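Local structure of uncharacterized protein (Methanothermobacter thermautotrophicus, 1IHN) at residues Glu37-Lys42 against His47-Glu52; Met3-Asp6 against Val12-Arg15; Val24-Val27 against Val31-Arg34. The protein is of unknown function but belongs to the DUF498/DUF598 family and folds as a single-chain domain mixing helices and beta sheets. All blocks are in the same frame, centred on the assembly; numbering follows the deposited sequence.

Overall arrangement
From the N terminus, the chain first makes contact 2, closing the hairpin of strands 4-8 and 11-14. Contact 3 follows, pairing 23-25 with 31-33 in a second hairpin at one edge of the mixed sheet. Contact 1 comes last: helix 36-43, directly after strand 31-33, meets the 47-52 segment, which passes across its side. The three close in series; none nests in or crosses another. Contacts 2 and 3 share packing, with Phe4 and Tyr14 against Val25 and Tyr14 also against Val31, so the two hairpins pack against each other. Contact 1 lies across the chain's centre from contact 2, their centres about 25 Å apart, and meets contact 3 where Met49 packs on Arg34.

Contact 1: Glu37-Lys42 against His47-Glu52; sequences EISRRK and HVMAEE
Glu52, Ser39 and Ile38 carry most of this interface, in which one side of helix 36-43 lies against the short strand 48-49 and the residues leading into helix 52-58. Ser39 makes the inner link. With OG turned opposite its carbonyl carbon (chi1 -63°), the hydroxyl faces the passing backbone and accepts the amide hydrogen of Ala50, Ala50 N to Ser39 OG being 2.8 Å with an angle of 158° at the hydrogen. The same OG is hydrogen-bonded to the carboxylate of Glu53, so this buried hydroxyl is held from two directions and probably gives its own proton to the acid.

Beside it Ile38 works through its CG2 branch alone, which meets the aliphatic root of Glu52, CG2 to CB 3.5 Å, and also touches the Ala50 methyl, CG2 to CB 4.1 Å. That methyl is seated among Ile38, Ser39 and Lys42, whose CD approaches Ala50 CB to 4.1 Å.

Glu52 has a second role: a bend in its chain carries the carboxylate across the extended side chain of Lys42 at about a right angle. Lys42 NZ forms a salt bridge with Glu52 OE1 at 3.2 Å, coming from the syn side but 30° out of the carboxylate plane, while OE2 rests near Lys42 CD at 3.4 Å. The chemistry is therefore graded: a serine hydroxyl held by two hydrogen bonds on the buried side, methyl packing next to it, and at the exposed lysine a fairly long ion pair, which solvent would probably weaken.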
loop_
_atom_site.group_PDB
_atom_site.type_symbol
_atom_site.label_atom_id
_atom_site.label_comp_id
_atom_site.label_asym_id
_atom_site.label_seq_id
_atom_site.Cartn_x
_atom_site.Cartn_y
_atom_site.Cartn_z
ATOM N N GLU A 37 -8.903 -2.153 10.819
ATOM C CA GLU A 37 -10.171 -2.558 11.435
ATOM C C GLU A 37 -11.159 -3.107 10.414
ATOM O O GLU A 37 -11.936 -4.013 10.715
ATOM C CB GLU A 37 -10.835 -1.379 12.164
ATOM C CG GLU A 37 -9.880 -0.326 12.695
ATOM C CD GLU A 37 -9.332 0.570 11.594
ATOM O OE1 GLU A 37 -10.142 1.195 10.877
ATOM O OE2 GLU A 37 -8.093 0.648 11.450
ATOM N N ILE A 38 -11.140 -2.547 9.211
ATOM C CA ILE A 38 -12.043 -3.002 8.167
ATOM C C ILE A 38 -11.894 -4.507 7.966
ATOM O O ILE A 38 -12.874 -5.247 7.978
ATOM C CB ILE A 38 -11.759 -2.275 6.838
ATOM C CG1 ILE A 38 -12.072 -0.786 6.998
ATOM C CG2 ILE A 38 -12.589 -2.881 5.716
ATOM C CD1 ILE A 38 -11.840 0.044 5.739
ATOM N N SER A 39 -10.657 -4.954 7.807
ATOM C CA SER A 39 -10.380 -6.362 7.599
ATOM C C SER A 39 -10.515 -7.197 8.868
ATOM O O SER A 39 -10.932 -8.350 8.812
ATOM C CB SER A 39 -8.980 -6.524 7.006
ATOM O OG SER A 39 -8.928 -5.906 5.733
ATOM N N ARG A 40 -10.162 -6.624 10.012
ATOM C CA ARG A 40 -10.272 -7.368 11.258
ATOM C C ARG A 40 -11.739 -7.683 11.540
ATOM O O ARG A 40 -12.074 -8.764 12.031
ATOM C CB ARG A 40 -9.693 -6.567 12.416
ATOM C CG ARG A 40 -9.698 -7.319 13.733
ATOM C CD ARG A 40 -9.702 -6.350 14.897
ATOM N NE ARG A 40 -10.907 -5.520 14.898
ATOM C CZ ARG A 40 -10.901 -4.196 15.016
ATOM N NH1 ARG A 40 -9.749 -3.545 15.141
ATOM N NH2 ARG A 40 -12.046 -3.523 15.018
ATOM N N ARG A 41 -12.612 -6.736 11.221
ATOM C CA ARG A 41 -14.042 -6.916 11.443
ATOM C C ARG A 41 -14.637 -7.947 10.502
ATOM O O ARG A 41 -15.538 -8.693 10.879
ATOM C CB ARG A 41 -14.778 -5.589 11.261
ATOM C CG ARG A 41 -14.532 -4.603 12.374
ATOM C CD ARG A 41 -15.003 -3.212 11.999
ATOM N NE ARG A 41 -14.866 -2.290 13.121
ATOM C CZ ARG A 41 -14.885 -0.968 13.001
ATOM N NH1 ARG A 41 -15.035 -0.414 11.807
ATOM N NH2 ARG A 41 -14.754 -0.203 14.074
ATOM N N LYS A 42 -14.127 -7.992 9.278
ATOM C CA LYS A 42 -14.639 -8.933 8.298
ATOM C C LYS A 42 -14.041 -10.335 8.365
ATOM O O LYS A 42 -14.736 -11.318 8.107
ATOM C CB LYS A 42 -14.445 -8.377 6.888
ATOM C CG LYS A 42 -15.020 -9.281 5.805
ATOM C CD LYS A 42 -15.029 -8.590 4.452
ATOM C CE LYS A 42 -15.828 -9.383 3.437
ATOM N NZ LYS A 42 -15.870 -8.686 2.123
ATOM N N HIS A 47 -4.633 -9.713 8.508
ATOM C CA HIS A 47 -3.653 -10.367 7.642
ATOM C C HIS A 47 -4.279 -10.744 6.310
ATOM O O HIS A 47 -3.589 -11.129 5.362
ATOM C CB HIS A 47 -3.089 -11.615 8.312
ATOM C CG HIS A 47 -1.606 -11.576 8.485
ATOM N ND1 HIS A 47 -0.984 -10.696 9.344
ATOM C CD2 HIS A 47 -0.619 -12.274 7.877
ATOM C CE1 HIS A 47 0.326 -10.856 9.258
ATOM N NE2 HIS A 47 0.573 -11.806 8.375
ATOM N N VAL A 48 -5.601 -10.653 6.261
ATOM C CA VAL A 48 -6.358 -10.917 5.048
ATOM C C VAL A 48 -6.956 -9.550 4.777
ATOM O O VAL A 48 -7.706 -9.026 5.602
ATOM C CB VAL A 48 -7.508 -11.934 5.280
ATOM C CG1 VAL A 48 -8.376 -12.041 4.030
ATOM C CG2 VAL A 48 -6.940 -13.295 5.635
HETATM N N MSE A 49 -6.615 -8.960 3.640
HETATM C CA MSE A 49 -7.122 -7.638 3.311
HETATM C C MSE A 49 -8.492 -7.689 2.672
HETATM O O MSE A 49 -8.716 -8.430 1.715
HETATM C CB MSE A 49 -6.157 -6.917 2.372
HETATM C CG MSE A 49 -6.506 -5.456 2.145
HETATM SE SE MSE A 49 -5.280 -4.577 0.932
HETATM C CE MSE A 49 -3.716 -4.578 2.047
ATOM N N ALA A 50 -9.413 -6.898 3.209
ATOM C CA ALA A 50 -10.760 -6.836 2.667
ATOM C C ALA A 50 -10.701 -5.887 1.475
ATOM O O ALA A 50 -9.871 -4.968 1.452
ATOM C CB ALA A 50 -11.720 -6.304 3.717
ATOM N N GLU A 51 -11.562 -6.103 0.485
ATOM C CA GLU A 51 -11.569 -5.232 -0.683
ATOM C C GLU A 51 -12.044 -3.844 -0.287
ATOM O O GLU A 51 -11.721 -2.858 -0.947
ATOM C CB GLU A 51 -12.473 -5.786 -1.790
ATOM C CG GLU A 51 -12.453 -4.912 -3.043
ATOM C CD GLU A 51 -13.370 -5.409 -4.144
ATOM O OE1 GLU A 51 -14.582 -5.570 -3.884
ATOM O OE2 GLU A 51 -12.874 -5.628 -5.271
ATOM N N GLU A 52 -12.811 -3.771 0.797
ATOM C CA GLU A 52 -13.313 -2.492 1.275
ATOM C C GLU A 52 -12.151 -1.543 1.582
ATOM O O GLU A 52 -12.311 -0.325 1.537
ATOM C CB GLU A 52 -14.160 -2.675 2.541
ATOM C CG GLU A 52 -15.432 -3.487 2.363
ATOM C CD GLU A 52 -15.257 -4.953 2.717
ATOM O OE1 GLU A 52 -14.637 -5.699 1.926
ATOM O OE2 GLU A 52 -15.742 -5.357 3.801
#

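Contact 2: Met3-Asp6 against Val12-Arg15; sequences MFSD and VTYR
Phe4 and Tyr14 project from the same face of the hairpin and meet edge to face. The edge of Tyr14 points at the Phe4 ring, with Tyr14 CD1 3.7 Å above the ring plane and over its centre; the ring centroids are 4.8 Å apart and the planes are inclined at 52°. The two first torsions differ: Tyr14 has CG trans to its own N (chi1 180°), whereas Phe4 has CG opposite its carbonyl carbon (chi1 -80°), which turns a face of the Phe4 ring to the tyrosine's edge. Val12 lies more loosely against this ring, Phe4 CD2 to Val12 CB 4.4 Å. A second edge-to-face partner of Phe4 is Tyr95 of helix 88-100, whose hydroxyl is also hydrogen-bonded to Tyr14 OH.

Thr13 and Asp6 point to the other face, where Asp6 CB packs on Thr13 OG1 at 3.5 Å. A water hydrogen-bonds Thr13 OG1 and also approaches Asp6 OD1, though this second distance is short enough to be doubtful; Asp6 OD2 turns to a salt bridge with Arg8.

The backbones are joined by Arg15 N to Met3 O at 2.9 Å, Ser5 N to Thr13 O at 2.8 Å and Thr13 N to Asp6 O at 2.8 Å. Thr13 thus bonds two successive residues of the opposing strand, a slip in register consistent with a beta bulge within an antiparallel beta hairpin, whose aromatic face packs toward the mixed sheet and helix 88-100.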
loop_
_atom_site.group_PDB
_atom_site.type_symbol
_atom_site.label_atom_id
_atom_site.label_comp_id
_atom_site.label_asym_id
_atom_site.label_seq_id
_atom_site.Cartn_x
_atom_site.Cartn_y
_atom_site.Cartn_z
HETATM N N MSE A 3 8.323 10.154 -3.717
HETATM C CA MSE A 3 8.985 8.856 -3.811
HETATM C C MSE A 3 9.218 8.162 -2.483
HETATM O O MSE A 3 9.308 8.805 -1.437
HETATM C CB MSE A 3 10.369 9.008 -4.449
HETATM C CG MSE A 3 10.416 9.720 -5.781
HETATM SE SE MSE A 3 9.703 8.644 -7.179
HETATM C CE MSE A 3 8.522 9.946 -7.966
ATOM N N PHE A 4 9.327 6.838 -2.549
ATOM C CA PHE A 4 9.675 6.035 -1.390
ATOM C C PHE A 4 11.198 6.057 -1.494
ATOM O O PHE A 4 11.745 5.985 -2.597
ATOM C CB PHE A 4 9.189 4.589 -1.528
ATOM C CG PHE A 4 7.726 4.399 -1.222
ATOM C CD1 PHE A 4 6.778 4.404 -2.241
ATOM C CD2 PHE A 4 7.302 4.205 0.093
ATOM C CE1 PHE A 4 5.426 4.215 -1.960
ATOM C CE2 PHE A 4 5.947 4.016 0.387
ATOM C CZ PHE A 4 5.009 4.020 -0.641
ATOM N N SER A 5 11.889 6.168 -0.367
ATOM C CA SER A 5 13.347 6.207 -0.400
ATOM C C SER A 5 13.979 5.201 0.549
ATOM O O SER A 5 15.183 5.235 0.792
ATOM C CB SER A 5 13.843 7.618 -0.065
ATOM O OG SER A 5 13.336 8.052 1.185
ATOM N N ASP A 6 13.165 4.303 1.086
ATOM C CA ASP A 6 13.676 3.293 1.995
ATOM C C ASP A 6 12.635 2.247 2.364
ATOM O O ASP A 6 11.471 2.562 2.622
ATOM C CB ASP A 6 14.217 3.943 3.269
ATOM C CG ASP A 6 14.856 2.936 4.203
ATOM O OD1 ASP A 6 14.267 2.647 5.268
ATOM O OD2 ASP A 6 15.945 2.423 3.861
ATOM N N VAL A 12 9.161 1.995 6.201
ATOM C CA VAL A 12 9.295 2.500 4.839
ATOM C C VAL A 12 9.392 4.014 4.942
ATOM O O VAL A 12 8.890 4.609 5.900
ATOM C CB VAL A 12 8.084 2.133 3.936
ATOM C CG1 VAL A 12 8.090 0.649 3.636
ATOM C CG2 VAL A 12 6.779 2.540 4.608
ATOM N N THR A 13 10.056 4.633 3.973
ATOM C CA THR A 13 10.204 6.079 3.963
ATOM C C THR A 13 9.577 6.636 2.691
ATOM O O THR A 13 9.927 6.237 1.584
ATOM C CB THR A 13 11.686 6.494 4.030
ATOM O OG1 THR A 13 12.254 6.044 5.265
ATOM C CG2 THR A 13 11.825 8.007 3.935
ATOM N N TYR A 14 8.637 7.558 2.861
ATOM C CA TYR A 14 7.952 8.161 1.733
ATOM C C TYR A 14 7.999 9.673 1.872
ATOM O O TYR A 14 7.598 10.223 2.896
ATOM C CB TYR A 14 6.497 7.689 1.696
ATOM C CG TYR A 14 5.704 8.274 0.553
ATOM C CD1 TYR A 14 5.929 7.862 -0.762
ATOM C CD2 TYR A 14 4.733 9.246 0.782
ATOM C CE1 TYR A 14 5.207 8.400 -1.821
ATOM C CE2 TYR A 14 3.999 9.791 -0.274
ATOM C CZ TYR A 14 4.240 9.366 -1.570
ATOM O OH TYR A 14 3.510 9.893 -2.615
ATOM N N ARG A 15 8.491 10.338 0.835
ATOM C CA ARG A 15 8.608 11.791 0.825
ATOM C C ARG A 15 9.397 12.318 2.019
ATOM O O ARG A 15 9.025 13.312 2.641
ATOM C CB ARG A 15 7.222 12.435 0.770
ATOM C CG ARG A 15 6.460 12.089 -0.500
ATOM C CD ARG A 15 5.136 12.835 -0.588
ATOM N NE ARG A 15 5.324 14.254 -0.860
ATOM C CZ ARG A 15 4.336 15.133 -0.972
ATOM N NH1 ARG A 15 3.072 14.748 -0.833
ATOM N NH2 ARG A 15 4.611 16.401 -1.234
HETATM O O HOH W 1 12.306 3.675 6.304
#

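Contact 3: Val24-Val27 against Val31-Arg34; sequences VVHV and VTPR
Val24 and Thr32 form a hydrogen-bonded antiparallel pair that joins strand 23-25 to 31-33, the outermost strand on this side of the mixed sheet. Val24 N donates to Thr32 O at 2.8 Å, and Thr32 N to Val24 O at 3.1 Å. Val25 and Val31 form the next, non-hydrogen-bonded pair, on the face that meets Tyr14.

On the side of Val24 and Thr32, His26, just past the strand, reaches across to Thr32. Its NE2 and Thr32 OG1 are 2.7 Å apart in a nearly straight hydrogen bond, 168°, at the ring's edge; between its own N and carbonyl carbon (chi1 57°), the hydroxyl is turned toward the imidazole. Val24 CG1 lies 3.7 Å above the plane of the His26 ring, offset toward its rim, and with ND1 hydrogen-bonded to Glu60 both ring nitrogens are engaged, which should hold the ring in one orientation. Were His26 an alanine, Thr32 OG1 would probably lose its cross-strand partner and Glu60 OE2 its ring nitrogen. Val24 CG2 also touches Arg34 CA, while the guanidinium runs on to salt bridges with Asp22 and Glu53.

The whole is a beta hairpin at a sheet edge, with a histidine-threonine side-chain hydrogen bond beside its turn.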
loop_
_atom_site.group_PDB
_atom_site.type_symbol
_atom_site.label_atom_id
_atom_site.label_comp_id
_atom_site.label_asym_id
_atom_site.label_seq_id
_atom_site.Cartn_x
_atom_site.Cartn_y
_atom_site.Cartn_z
ATOM N N VAL A 24 -1.393 4.120 3.759
ATOM C CA VAL A 24 -2.095 4.246 2.496
ATOM C C VAL A 24 -1.520 5.498 1.825
ATOM O O VAL A 24 -1.530 6.584 2.414
ATOM C CB VAL A 24 -3.609 4.471 2.705
ATOM C CG1 VAL A 24 -4.287 4.742 1.362
ATOM C CG2 VAL A 24 -4.231 3.259 3.392
ATOM N N VAL A 25 -0.997 5.340 0.614
ATOM C CA VAL A 25 -0.469 6.476 -0.128
ATOM C C VAL A 25 -1.523 6.858 -1.173
ATOM O O VAL A 25 -1.859 6.073 -2.063
ATOM C CB VAL A 25 0.875 6.129 -0.813
ATOM C CG1 VAL A 25 1.386 7.327 -1.597
ATOM C CG2 VAL A 25 1.902 5.739 0.240
ATOM N N HIS A 26 -2.055 8.067 -1.036
ATOM C CA HIS A 26 -3.085 8.577 -1.929
ATOM C C HIS A 26 -2.508 9.138 -3.235
ATOM O O HIS A 26 -1.324 9.462 -3.319
ATOM C CB HIS A 26 -3.891 9.639 -1.177
ATOM C CG HIS A 26 -4.557 9.111 0.057
ATOM N ND1 HIS A 26 -5.823 8.566 0.047
ATOM C CD2 HIS A 26 -4.096 8.958 1.323
ATOM C CE1 HIS A 26 -6.111 8.097 1.247
ATOM N NE2 HIS A 26 -5.079 8.320 2.041
ATOM N N VAL A 27 -3.356 9.242 -4.251
ATOM C CA VAL A 27 -2.944 9.740 -5.558
ATOM C C VAL A 27 -2.216 11.080 -5.505
ATOM O O VAL A 27 -1.269 11.305 -6.256
ATOM C CB VAL A 27 -4.165 9.866 -6.496
ATOM C CG1 VAL A 27 -3.796 10.645 -7.751
ATOM C CG2 VAL A 27 -4.666 8.476 -6.870
ATOM N N VAL A 31 -0.700 10.791 2.888
ATOM C CA VAL A 31 -0.526 9.532 3.581
ATOM C C VAL A 31 -1.476 9.458 4.769
ATOM O O VAL A 31 -1.577 10.404 5.546
ATOM C CB VAL A 31 0.902 9.381 4.136
ATOM C CG1 VAL A 31 0.984 8.125 4.988
ATOM C CG2 VAL A 31 1.912 9.336 3.003
ATOM N N THR A 32 -2.170 8.332 4.896
ATOM C CA THR A 32 -3.077 8.107 6.013
ATOM C C THR A 32 -2.823 6.702 6.543
ATOM O O THR A 32 -2.283 5.841 5.834
ATOM C CB THR A 32 -4.559 8.231 5.603
ATOM O OG1 THR A 32 -4.848 7.312 4.545
ATOM C CG2 THR A 32 -4.868 9.649 5.150
ATOM N N PRO A 33 -3.186 6.455 7.808
ATOM C CA PRO A 33 -2.985 5.137 8.414
ATOM C C PRO A 33 -3.854 4.093 7.727
ATOM O O PRO A 33 -4.993 4.375 7.351
ATOM C CB PRO A 33 -3.416 5.352 9.870
ATOM C CG PRO A 33 -3.217 6.827 10.086
ATOM C CD PRO A 33 -3.731 7.404 8.792
ATOM N N ARG A 34 -3.319 2.891 7.562
ATOM C CA ARG A 34 -4.091 1.824 6.951
ATOM C C ARG A 34 -5.247 1.500 7.900
ATOM O O ARG A 34 -5.069 1.464 9.113
ATOM C CB ARG A 34 -3.221 0.583 6.748
ATOM C CG ARG A 34 -3.989 -0.593 6.193
ATOM C CD ARG A 34 -3.168 -1.869 6.171
ATOM N NE ARG A 34 -4.059 -3.009 6.015
ATOM C CZ ARG A 34 -3.796 -4.244 6.421
ATOM N NH1 ARG A 34 -2.641 -4.531 7.011
ATOM N NH2 ARG A 34 -4.726 -5.179 6.290
#